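Long-range contacts in lactaldehyde dehydrogenase (PDB 3PQA), which oxidises lactaldehyde to lactate with NAD, which it prefers to NADP, in the biosynthesis of coenzyme F420, and works as a homotetramer: residues Gly244-Ile249 and Tyr393-Ala398; Ile387-Glu392 and Asn413-Gly418. All blocks are in the same frame, centred on the assembly; numbering follows the deposited sequence.

Overall arrangement
Both contacts lie in the half of the aldehyde dehydrogenase fold built on the sheet with parallel neighbours 246-250, 396-400 and 418-421, and their centres are about 6 Å apart. Interaction 1 joins the first two strands; interaction 2 ties the end of helix 384-388, just before strand 396-400, to the turn leading into strand 418-421. They meet where F416 CZ packs on P247 CD at 3.3 Å and where S397 N lies 2.9 Å from G418 O, a probable hydrogen bond. Interaction 1 borders the probable active site: the L395 side chain is about 4 Å from that of C275, the predicted catalytic cysteine, whereas F416 of interaction 2 is about 11 Å from it.

Interaction 1 of 2, residues Gly244-Ile249 and Tyr393-Ala398; sequences GVNPNI and YGLHSA
I249 N donates to A398 O at 2.8 Å, and A398 N to P247 O at 3.0 Å; this second donor lies in the plane of the P247 carbonyl. Nearer the start of both strands a side chain takes over from the backbone: N246 OD1 accepts from H396 N at 3.1 Å, an almost straight bond (160°) whose donor stands above the amide plane. The N246 torsion, with CG beside its own backbone N (chi1 -54°), turns the amide toward segment 393-398. A water donates to the same OD1 and accepts from L395 N, so two donors grip this oxygen and the bridge reaches back along 393-398. The other end of the amide is also engaged, since N246 ND2 donates to the carbonyls of S277 and C275; N246 thus links strand 396-400 to the loop of the predicted nucleophile, C275. The two backbone bonds, on either side of the N248-A398 bridge, belong to a parallel ladder, the strand directions 11° apart, in the sheet of the catalytic domain of an aldehyde dehydrogenase. N248 and A398 point to the same face, where OD1 of N248 meets CB of A398 at 3.3 Å; that oxygen accepts from S425 N, and H396 ND1 pairs with S425 O. P247 O also receives a CH···O contact from S397 CA, while P247 CG rests against S397 CB at 3.9 Å. Toward the start of both segments hydrogen bonding gives way to packing. L395 CB touches N246 OD1 at 3.5 Å, and the Y393 ring comes up obliquely to the G244 backbone, CG to CA 3.6 Å. V245 lays its CG2 branch at 4.1 Å from Y393 CD2, the two side chains crossing at a slant, and Y393 itself lies beside S223 of the probable NAD site.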
ATOM      1  N   GLY B 244      -9.163 -26.698 -13.396  1.00 13.91           N
ATOM      2  CA  GLY B 244      -9.685 -27.349 -12.206  1.00 14.22           C
ATOM      3  C   GLY B 244     -11.065 -27.913 -12.440  1.00 14.09           C
ATOM      4  O   GLY B 244     -11.645 -27.715 -13.506  1.00 14.08           O
ATOM      5  N   VAL B 245     -11.574 -28.647 -11.453  1.00 14.94           N
ATOM      6  CA  VAL B 245     -12.961 -29.108 -11.467  1.00 15.46           C
ATOM      7  C   VAL B 245     -13.671 -28.251 -10.435  1.00 15.39           C
ATOM      8  O   VAL B 245     -13.686 -28.607  -9.258  1.00 15.56           O
ATOM      9  CB  VAL B 245     -13.074 -30.580 -11.052  1.00 16.29           C
ATOM     10  CG1 VAL B 245     -14.540 -31.025 -11.058  1.00 17.31           C
ATOM     11  CG2 VAL B 245     -12.245 -31.448 -11.990  1.00 17.29           C
ATOM     12  N   ASN B 246     -14.233 -27.119 -10.863  1.00 14.01           N
ATOM     13  CA  ASN B 246     -14.601 -26.059  -9.918  1.00 13.39           C
ATOM     14  C   ASN B 246     -15.956 -26.298  -9.238  1.00 12.88           C
ATOM     15  O   ASN B 246     -16.976 -26.286  -9.903  1.00 13.25           O
ATOM     16  CB  ASN B 246     -14.565 -24.712 -10.624  1.00 13.49           C
ATOM     17  CG  ASN B 246     -13.240 -24.458 -11.300  1.00 15.10           C
ATOM     18  OD1 ASN B 246     -12.217 -24.334 -10.649  1.00 13.65           O
ATOM     19  ND2 ASN B 246     -13.260 -24.402 -12.606  1.00 13.46           N
ATOM     20  N   PRO B 247     -15.953 -26.510  -7.914  1.00 12.80           N
ATOM     21  CA  PRO B 247     -17.211 -26.878  -7.250  1.00 12.66           C
ATOM     22  C   PRO B 247     -18.070 -25.669  -6.954  1.00 12.50           C
ATOM     23  O   PRO B 247     -17.562 -24.648  -6.490  1.00 11.78           O
ATOM     24  CB  PRO B 247     -16.739 -27.525  -5.946  1.00 12.72           C
ATOM     25  CG  PRO B 247     -15.476 -26.764  -5.616  1.00 13.19           C
ATOM     26  CD  PRO B 247     -14.816 -26.531  -6.973  1.00 12.85           C
ATOM     27  N   ASN B 248     -19.363 -25.807  -7.246  1.00 12.41           N
ATOM     28  CA  ASN B 248     -20.329 -24.751  -7.009  1.00 12.78           C
ATOM     29  C   ASN B 248     -21.380 -25.318  -6.070  1.00 13.01           C
ATOM     30  O   ASN B 248     -22.019 -26.286  -6.397  1.00 12.96           O
ATOM     31  CB  ASN B 248     -20.954 -24.311  -8.342  1.00 12.93           C
ATOM     32  CG  ASN B 248     -19.999 -23.472  -9.205  1.00 12.67           C
ATOM     33  OD1 ASN B 248     -20.242 -22.284  -9.416  1.00 13.01           O
ATOM     34  ND2 ASN B 248     -18.932 -24.092  -9.731  1.00 12.89           N
ATOM     35  N   ILE B 249     -21.575 -24.665  -4.926  1.00 13.79           N
ATOM     36  CA  ILE B 249     -22.326 -25.226  -3.800  1.00 15.34           C
ATOM     37  C   ILE B 249     -23.613 -24.449  -3.630  1.00 15.54           C
ATOM     38  O   ILE B 249     -23.583 -23.235  -3.568  1.00 15.44           O
ATOM     39  CB  ILE B 249     -21.491 -25.092  -2.500  1.00 16.75           C
ATOM     40  CG1 ILE B 249     -20.265 -26.004  -2.591  1.00 17.47           C
ATOM     41  CG2 ILE B 249     -22.363 -25.333  -1.227  1.00 17.47           C
ATOM     42  CD1 ILE B 249     -19.146 -25.677  -1.615  1.00 17.09           C
ATOM     43  N   TYR B 393      -7.034 -30.093  -7.569  1.00 17.03           N
ATOM     44  CA  TYR B 393      -7.065 -28.723  -8.095  1.00 17.65           C
ATOM     45  C   TYR B 393      -7.548 -27.735  -7.038  1.00 15.62           C
ATOM     46  O   TYR B 393      -7.994 -28.124  -5.957  1.00 14.79           O
ATOM     47  CB  TYR B 393      -7.976 -28.648  -9.320  1.00 22.04           C
ATOM     48  CG  TYR B 393      -7.634 -29.654 -10.389  1.00 24.25           C
ATOM     49  CD1 TYR B 393      -6.475 -29.521 -11.149  1.00 22.65           C
ATOM     50  CD2 TYR B 393      -8.470 -30.751 -10.634  1.00 22.67           C
ATOM     51  CE1 TYR B 393      -6.147 -30.470 -12.138  1.00 24.53           C
ATOM     52  CE2 TYR B 393      -8.161 -31.685 -11.627  1.00 24.56           C
ATOM     53  CZ  TYR B 393      -7.001 -31.539 -12.363  1.00 22.99           C
ATOM     54  OH  TYR B 393      -6.702 -32.475 -13.335  1.00 24.77           O
ATOM     55  N   GLY B 394      -7.461 -26.446  -7.358  1.00 14.14           N
ATOM     56  CA  GLY B 394      -7.906 -25.424  -6.434  1.00 13.68           C
ATOM     57  C   GLY B 394      -7.975 -24.052  -7.071  1.00 12.43           C
ATOM     58  O   GLY B 394      -7.385 -23.093  -6.560  1.00 12.07           O
ATOM     59  N   LEU B 395      -8.670 -23.962  -8.202  1.00 12.31           N
ATOM     60  CA  LEU B 395      -8.841 -22.677  -8.885  1.00 13.14           C
ATOM     61  C   LEU B 395      -9.995 -21.844  -8.291  1.00 12.48           C
ATOM     62  O   LEU B 395      -9.761 -21.043  -7.388  1.00 12.16           O
ATOM     63  CB  LEU B 395      -8.992 -22.884 -10.400  1.00 15.12           C
ATOM     64  CG  LEU B 395      -8.899 -21.608 -11.243  1.00 14.72           C
ATOM     65  CD1 LEU B 395      -7.698 -20.742 -10.822  1.00 15.30           C
ATOM     66  CD2 LEU B 395      -8.817 -21.951 -12.711  1.00 15.39           C
ATOM     67  N   HIS B 396     -11.232 -22.034  -8.767  1.00 11.96           N
ATOM     68  CA  HIS B 396     -12.375 -21.308  -8.197  1.00 12.24           C
ATOM     69  C   HIS B 396     -13.426 -22.235  -7.585  1.00 12.00           C
ATOM     70  O   HIS B 396     -13.602 -23.367  -8.025  1.00 12.56           O
ATOM     71  CB  HIS B 396     -13.020 -20.430  -9.271  1.00 13.77           C
ATOM     72  CG  HIS B 396     -12.412 -19.063  -9.396  1.00 14.02           C
ATOM     73  ND1 HIS B 396     -13.073 -18.013  -9.993  1.00 13.99           N
ATOM     74  CD2 HIS B 396     -11.217 -18.571  -8.987  1.00 14.00           C
ATOM     75  CE1 HIS B 396     -12.309 -16.933  -9.958  1.00 14.05           C
ATOM     76  NE2 HIS B 396     -11.177 -17.246  -9.347  1.00 14.05           N
ATOM     77  N   SER B 397     -14.129 -21.721  -6.578  1.00 11.50           N
ATOM     78  CA  SER B 397     -15.274 -22.391  -5.997  1.00 10.84           C
ATOM     79  C   SER B 397     -16.366 -21.344  -5.810  1.00 10.94           C
ATOM     80  O   SER B 397     -16.099 -20.138  -5.891  1.00 11.16           O
ATOM     81  CB  SER B 397     -14.885 -23.007  -4.652  1.00 11.55           C
ATOM     82  OG  SER B 397     -14.363 -22.020  -3.772  1.00 12.88           O
ATOM     83  N   ALA B 398     -17.593 -21.793  -5.587  1.00 10.67           N
ATOM     84  CA  ALA B 398     -18.693 -20.847  -5.374  1.00 10.92           C
ATOM     85  C   ALA B 398     -19.660 -21.431  -4.385  1.00 12.29           C
ATOM     86  O   ALA B 398     -19.768 -22.664  -4.270  1.00 13.01           O
ATOM     87  CB  ALA B 398     -19.425 -20.516  -6.696  1.00 10.71           C
TER
HETATM   88  O   HOH W   1     -10.382 -26.031  -9.176  1.00 14.64           O

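Interaction 2 of 2, residues Ile387-Glu392 and Asn413-Gly418; sequences IANSTE and NLEFGG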
ATOM      1  N   ILE B 387     -16.224 -32.582   0.037  1.00 15.25           N
ATOM      2  CA  ILE B 387     -16.350 -32.936  -1.387  1.00 14.99           C
ATOM      3  C   ILE B 387     -15.674 -31.869  -2.269  1.00 14.51           C
ATOM      4  O   ILE B 387     -14.898 -32.191  -3.189  1.00 14.45           O
ATOM      5  CB  ILE B 387     -17.812 -33.120  -1.835  1.00 15.90           C
ATOM      6  CG1 ILE B 387     -18.444 -34.335  -1.139  1.00 16.21           C
ATOM      7  CG2 ILE B 387     -17.880 -33.279  -3.353  1.00 16.15           C
ATOM      8  CD1 ILE B 387     -19.975 -34.315  -1.172  1.00 16.09           C
ATOM      9  N   ALA B 388     -15.972 -30.605  -1.985  1.00 14.15           N
ATOM     10  CA  ALA B 388     -15.395 -29.488  -2.735  1.00 14.01           C
ATOM     11  C   ALA B 388     -13.862 -29.510  -2.737  1.00 13.65           C
ATOM     12  O   ALA B 388     -13.243 -29.215  -3.768  1.00 13.53           O
ATOM     13  CB  ALA B 388     -15.932 -28.146  -2.189  1.00 14.09           C
ATOM     14  N   ASN B 389     -13.267 -29.871  -1.596  1.00 14.34           N
ATOM     15  CA  ASN B 389     -11.802 -29.852  -1.421  1.00 16.32           C
ATOM     16  C   ASN B 389     -11.104 -31.149  -1.817  1.00 16.97           C
ATOM     17  O   ASN B 389      -9.889 -31.281  -1.649  1.00 17.09           O
ATOM     18  CB  ASN B 389     -11.448 -29.539   0.032  1.00 16.98           C
ATOM     19  CG  ASN B 389     -11.699 -28.086   0.404  1.00 16.38           C
ATOM     20  OD1 ASN B 389     -11.751 -27.207  -0.453  1.00 17.01           O
ATOM     21  ND2 ASN B 389     -11.793 -27.828   1.693  1.00 16.94           N
ATOM     22  N   SER B 390     -11.869 -32.100  -2.334  1.00 16.78           N
ATOM     23  CA  SER B 390     -11.361 -33.456  -2.536  1.00 17.24           C
ATOM     24  C   SER B 390     -10.553 -33.690  -3.825  1.00 17.97           C
ATOM     25  O   SER B 390     -10.114 -34.825  -4.088  1.00 18.93           O
ATOM     26  CB  SER B 390     -12.513 -34.464  -2.442  1.00 17.20           C
ATOM     27  OG  SER B 390     -13.376 -34.329  -3.553  1.00 17.71           O
ATOM     28  N   THR B 391     -10.359 -32.642  -4.630  1.00 17.11           N
ATOM     29  CA  THR B 391      -9.633 -32.786  -5.894  1.00 16.58           C
ATOM     30  C   THR B 391      -8.191 -32.333  -5.739  1.00 16.45           C
ATOM     31  O   THR B 391      -7.817 -31.749  -4.725  1.00 15.91           O
ATOM     32  CB  THR B 391     -10.275 -31.999  -7.081  1.00 16.95           C
ATOM     33  OG1 THR B 391      -9.942 -30.602  -6.985  1.00 18.00           O
ATOM     34  CG2 THR B 391     -11.788 -32.174  -7.118  1.00 18.13           C
ATOM     35  N   GLU B 392      -7.393 -32.604  -6.766  1.00 17.77           N
ATOM     36  CA  GLU B 392      -6.014 -32.175  -6.821  1.00 19.92           C
ATOM     37  C   GLU B 392      -5.904 -30.702  -7.219  1.00 17.80           C
ATOM     38  O   GLU B 392      -4.814 -30.138  -7.207  1.00 17.15           O
ATOM     39  CB  GLU B 392      -5.238 -33.047  -7.816  1.00 24.68           C
ATOM     40  CG  GLU B 392      -4.948 -34.457  -7.298  1.00 28.06           C
ATOM     41  CD  GLU B 392      -3.765 -35.093  -8.001  1.00 26.01           C
ATOM     42  OE1 GLU B 392      -3.738 -35.072  -9.254  1.00 28.32           O
ATOM     43  OE2 GLU B 392      -2.858 -35.608  -7.299  1.00 28.47           O
ATOM     44  N   ASN B 413     -12.815 -21.932   4.487  1.00 15.37           N
ATOM     45  CA  ASN B 413     -12.423 -23.332   4.457  1.00 15.91           C
ATOM     46  C   ASN B 413     -12.310 -23.989   3.096  1.00 14.63           C
ATOM     47  O   ASN B 413     -11.746 -25.080   2.991  1.00 15.00           O
ATOM     48  CB  ASN B 413     -13.342 -24.132   5.384  1.00 19.03           C
ATOM     49  CG  ASN B 413     -13.099 -23.805   6.831  1.00 21.05           C
ATOM     50  OD1 ASN B 413     -11.961 -23.805   7.291  1.00 19.53           O
ATOM     51  ND2 ASN B 413     -14.164 -23.522   7.561  1.00 19.65           N
ATOM     52  N   LEU B 414     -12.833 -23.333   2.061  1.00 13.39           N
ATOM     53  CA  LEU B 414     -12.657 -23.807   0.690  1.00 13.43           C
ATOM     54  C   LEU B 414     -11.223 -23.543   0.229  1.00 12.90           C
ATOM     55  O   LEU B 414     -10.753 -22.394   0.249  1.00 13.03           O
ATOM     56  CB  LEU B 414     -13.667 -23.120  -0.243  1.00 14.83           C
ATOM     57  CG  LEU B 414     -15.110 -23.614  -0.080  1.00 15.43           C
ATOM     58  CD1 LEU B 414     -16.053 -22.676  -0.776  1.00 14.92           C
ATOM     59  CD2 LEU B 414     -15.226 -25.011  -0.673  1.00 14.95           C
ATOM     60  N   GLU B 415     -10.555 -24.608  -0.210  1.00 12.94           N
ATOM     61  CA  GLU B 415      -9.139 -24.577  -0.565  1.00 13.46           C
ATOM     62  C   GLU B 415      -8.975 -24.176  -2.035  1.00 11.97           C
ATOM     63  O   GLU B 415      -8.600 -24.985  -2.887  1.00 11.68           O
ATOM     64  CB  GLU B 415      -8.502 -25.943  -0.248  1.00 16.45           C
ATOM     65  CG  GLU B 415      -8.365 -26.202   1.259  1.00 19.19           C
ATOM     66  CD  GLU B 415      -8.070 -27.658   1.636  1.00 17.46           C
ATOM     67  OE1 GLU B 415      -7.978 -28.531   0.748  1.00 19.39           O
ATOM     68  OE2 GLU B 415      -7.920 -27.924   2.847  1.00 19.50           O
ATOM     69  N   PHE B 416      -9.257 -22.902  -2.313  1.00 11.54           N
ATOM     70  CA  PHE B 416      -9.294 -22.387  -3.684  1.00 11.56           C
ATOM     71  C   PHE B 416      -8.647 -21.015  -3.776  1.00 10.92           C
ATOM     72  O   PHE B 416      -8.618 -20.261  -2.787  1.00 10.97           O
ATOM     73  CB  PHE B 416     -10.753 -22.348  -4.186  1.00 13.46           C
ATOM     74  CG  PHE B 416     -11.309 -23.716  -4.446  1.00 13.34           C
ATOM     75  CD1 PHE B 416     -11.223 -24.281  -5.719  1.00 13.68           C
ATOM     76  CD2 PHE B 416     -11.852 -24.477  -3.396  1.00 13.65           C
ATOM     77  CE1 PHE B 416     -11.691 -25.596  -5.952  1.00 13.41           C
ATOM     78  CE2 PHE B 416     -12.322 -25.781  -3.620  1.00 13.37           C
ATOM     79  CZ  PHE B 416     -12.256 -26.325  -4.899  1.00 13.68           C
ATOM     80  N   GLY B 417      -8.148 -20.681  -4.966  1.00 10.91           N
ATOM     81  CA  GLY B 417      -7.649 -19.328  -5.245  1.00 11.16           C
ATOM     82  C   GLY B 417      -8.727 -18.251  -5.264  1.00 12.03           C
ATOM     83  O   GLY B 417      -8.443 -17.066  -5.013  1.00 12.54           O
ATOM     84  N   GLY B 418      -9.949 -18.652  -5.602  1.00 11.56           N
ATOM     85  CA  GLY B 418     -11.088 -17.744  -5.589  1.00 11.20           C
ATOM     86  C   GLY B 418     -12.321 -18.418  -5.017  1.00 11.25           C
ATOM     87  O   GLY B 418     -12.586 -19.593  -5.267  1.00 11.28           O
TER
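An inverse gamma turn centred on E415, just past helix 404-413, is held by the side chain of N389, which follows the last turn of helix 384-388. The N389 amide uses both ends: OD1 accepts from E415 N at 2.9 Å in a nearly straight bond (172°), and ND2 gives a hydrogen to N413 O at 3.0 Å, that oxygen lying close to the amide plane. CG beside the backbone N of N389 (chi1 -73°) brings the amide across to the turn. The E415 carboxylate stacks on this amide, planes 8° apart, with CD 3.7 Å from N389 ND2; its OE1 is salt-bridged to K438. On the side of the amide away from the E415 carboxylate, A388 CB packs on L414 CD2 at 3.6 Å. A388 O meets the F416 ring at its edge, in plane, 3.3 Å from CZ, and N389 OD1 lies 3.5 Å from CE2. An alanine in place of N389 would probably leave E415 N and N413 O without these partners and let the turn shift. L414 O bonds to K458 of a second subunit, whose strand extends the sheet at G418, so the turn lies at the subunit interface. With its donor and acceptor both engaged, the N389 amide is fixed in its flip, and K438 probably favours a charged E415 carboxylate stacked on it.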